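Local coordinates for YciF Bacterial Stress Response Protein (Salmonella enterica subsp. enterica serovar Typhimurium, PDB 4ERU) that is of unknown function but probably acts in the bacterial stress response, and binds two magnesium ions in a ferritin-like helical bundle, at residues E24-K29 and R75-A80. Numbering follows the deposited sequence.
Sequences EKQLTK and RMKCVA. With MG (magnesium ion), chain E.
Gln26 NE2 is shared by two acceptors from different parts of the chain: it donates to Cys78 O at 3.1 Å, and it is also hydrogen-bonded to Ser22 OG, one turn back on its own helix. The bond to Cys78 is nearly straight, 175° at the hydrogen, and the carbonyl oxygen lies almost in the amide plane of Gln26. At the Cys78 carbonyl the nitrogen approaches at 120° to the C=O, somewhat tilted from the carbonyl plane. An extended side chain, with chi2 at 179°, carries the amide straight out from helix 9-37 to this carbonyl. Ser22 OG also hydrogen-bonds Cys78 N, and both polar backbone atoms of Cys78 are thus tied to that helix. Beside the amide, Cys78 CB sits 3.7 Å from Gln26 NE2.

Lys77 crosses Gln26 at about a right angle. Bends at chi3 and chi4 place its ammonium over the face of the Gln26 amide, Lys77 NZ 3.9 Å from Gln26 CD, a contact without a hydrogen bond. Farther out, Lys25 NZ donates to a water at 3.1 Å, which in turn donates a weak bond to the backbone O of Met76, present as selenomethionine. On the bundle side, Glu24 binds a magnesium ion through both carboxylate oxygens, OE1 at 2.3 Å and OE2 at 2.4 Å; Gln57, Glu146 and a water also bind this magnesium, and Tyr120 hydrogen-bonds Glu24 OE1.

Cys78 is the N-cap of helix 79-93, so the contact pins the start of that helix and the loop before it against the middle of helix 9-37. Tyr115 of helix 99-130 packs against Cys78, while helix 41-66 packs against Glu24 and Thr28.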
loop_
_atom_site.group_PDB
_atom_site.type_symbol
_atom_site.label_atom_id
_atom_site.label_comp_id
_atom_site.label_asym_id
_atom_site.label_seq_id
_atom_site.Cartn_x
_atom_site.Cartn_y
_atom_site.Cartn_z
ATOM N N GLU A 24 -5.114 -8.585 -8.744
ATOM C CA GLU A 24 -5.281 -8.019 -10.076
ATOM C C GLU A 24 -6.648 -8.365 -10.664
ATOM O O GLU A 24 -7.299 -7.496 -11.254
ATOM C CB GLU A 24 -4.182 -8.477 -11.019
ATOM C CG GLU A 24 -2.751 -8.164 -10.577
ATOM C CD GLU A 24 -2.270 -6.753 -10.847
ATOM O OE1 GLU A 24 -1.066 -6.589 -11.196
ATOM O OE2 GLU A 24 -3.046 -5.792 -10.699
ATOM N N LYS A 25 -7.084 -9.612 -10.490
ATOM C CA LYS A 25 -8.403 -10.039 -11.020
ATOM C C LYS A 25 -9.546 -9.244 -10.369
ATOM O O LYS A 25 -10.459 -8.777 -11.050
ATOM C CB LYS A 25 -8.618 -11.537 -10.818
ATOM C CG LYS A 25 -7.694 -12.390 -11.701
ATOM C CD LYS A 25 -8.102 -13.896 -11.753
ATOM C CE LYS A 25 -8.191 -14.543 -10.365
ATOM N NZ LYS A 25 -8.344 -16.055 -10.461
ATOM N N GLN A 26 -9.487 -9.108 -9.045
ATOM C CA GLN A 26 -10.426 -8.272 -8.318
ATOM C C GLN A 26 -10.435 -6.837 -8.788
ATOM O O GLN A 26 -11.504 -6.265 -8.954
ATOM C CB GLN A 26 -10.132 -8.263 -6.838
ATOM C CG GLN A 26 -10.448 -9.536 -6.130
ATOM C CD GLN A 26 -10.078 -9.387 -4.661
ATOM O OE1 GLN A 26 -10.715 -8.610 -3.936
ATOM N NE2 GLN A 26 -9.011 -10.081 -4.228
ATOM N N LEU A 27 -9.252 -6.260 -8.998
ATOM C CA LEU A 27 -9.161 -4.894 -9.451
ATOM C C LEU A 27 -9.860 -4.681 -10.813
ATOM O O LEU A 27 -10.575 -3.681 -10.973
ATOM C CB LEU A 27 -7.695 -4.434 -9.461
ATOM C CG LEU A 27 -7.435 -2.965 -9.784
ATOM C CD1 LEU A 27 -8.226 -1.997 -8.835
ATOM C CD2 LEU A 27 -5.913 -2.717 -9.723
ATOM N N THR A 28 -9.692 -5.612 -11.763
ATOM C CA THR A 28 -10.352 -5.510 -13.079
ATOM C C THR A 28 -11.872 -5.514 -12.945
ATOM O O THR A 28 -12.545 -4.825 -13.703
ATOM C CB THR A 28 -9.969 -6.636 -14.113
ATOM O OG1 THR A 28 -10.363 -7.935 -13.638
ATOM C CG2 THR A 28 -8.497 -6.631 -14.419
ATOM N N LYS A 29 -12.403 -6.250 -11.974
ATOM C CA LYS A 29 -13.845 -6.243 -11.707
ATOM C C LYS A 29 -14.350 -4.900 -11.202
ATOM O O LYS A 29 -15.470 -4.481 -11.525
ATOM C CB LYS A 29 -14.200 -7.296 -10.666
ATOM C CG LYS A 29 -14.009 -8.691 -11.134
ATOM C CD LYS A 29 -14.351 -9.695 -10.020
ATOM C CE LYS A 29 -15.829 -9.836 -9.873
ATOM N NZ LYS A 29 -16.126 -11.206 -9.343
ATOM N N ARG A 75 -5.407 -21.076 -5.736
ATOM C CA ARG A 75 -6.611 -20.249 -5.736
ATOM C C ARG A 75 -6.796 -19.678 -4.324
ATOM O O ARG A 75 -6.865 -20.427 -3.348
ATOM C CB ARG A 75 -7.823 -21.075 -6.180
ATOM C CG ARG A 75 -8.906 -20.255 -6.831
ATOM C CD ARG A 75 -9.604 -21.030 -7.955
ATOM N NE ARG A 75 -10.102 -20.119 -8.994
ATOM C CZ ARG A 75 -10.728 -20.490 -10.113
ATOM N NH1 ARG A 75 -11.128 -19.554 -10.977
ATOM N NH2 ARG A 75 -10.964 -21.779 -10.373
HETATM N N MSE A 76 -6.816 -18.352 -4.210
HETATM C CA MSE A 76 -7.040 -17.692 -2.922
HETATM C C MSE A 76 -7.595 -16.293 -3.158
HETATM O O MSE A 76 -7.432 -15.737 -4.249
HETATM C CB MSE A 76 -5.752 -17.611 -2.093
HETATM C CG MSE A 76 -4.618 -16.840 -2.780
HETATM SE SE MSE A 76 -3.011 -16.607 -1.698
HETATM C CE MSE A 76 -3.165 -18.227 -0.600
ATOM N N LYS A 77 -8.261 -15.741 -2.146
ATOM C CA LYS A 77 -8.771 -14.380 -2.223
ATOM C C LYS A 77 -7.824 -13.422 -1.493
ATOM O O LYS A 77 -7.552 -13.608 -0.299
ATOM C CB LYS A 77 -10.204 -14.279 -1.661
ATOM C CG LYS A 77 -10.826 -12.879 -1.859
ATOM C CD LYS A 77 -12.354 -12.916 -1.773
ATOM C CE LYS A 77 -12.995 -11.887 -2.729
ATOM N NZ LYS A 77 -12.718 -12.213 -4.176
ATOM N N CYS A 78 -7.323 -12.412 -2.212
ATOM C CA CYS A 78 -6.464 -11.398 -1.603
ATOM C C CYS A 78 -7.324 -10.436 -0.783
ATOM O O CYS A 78 -8.029 -9.586 -1.352
ATOM C CB CYS A 78 -5.680 -10.629 -2.664
ATOM S SG CYS A 78 -4.750 -9.204 -1.953
ATOM N N VAL A 79 -7.257 -10.570 0.540
ATOM C CA VAL A 79 -8.222 -9.910 1.432
ATOM C C VAL A 79 -7.918 -8.413 1.553
ATOM O O VAL A 79 -8.839 -7.601 1.668
ATOM C CB VAL A 79 -8.363 -10.645 2.833
ATOM C CG1 VAL A 79 -9.108 -9.782 3.857
ATOM C CG2 VAL A 79 -9.090 -12.015 2.665
ATOM N N ALA A 80 -6.632 -8.053 1.526
ATOM C CA ALA A 80 -6.236 -6.642 1.523
ATOM C C ALA A 80 -6.783 -5.908 0.292
ATOM O O ALA A 80 -7.406 -4.862 0.413
ATOM C CB ALA A 80 -4.720 -6.514 1.588
HETATM MG MG MG E . -1.325 -4.281 -11.519
HETATM O O HOH W 1 -7.501 -16.687 -7.500
HETATM O O HOH W 2 -2.928 -2.857 -11.729
#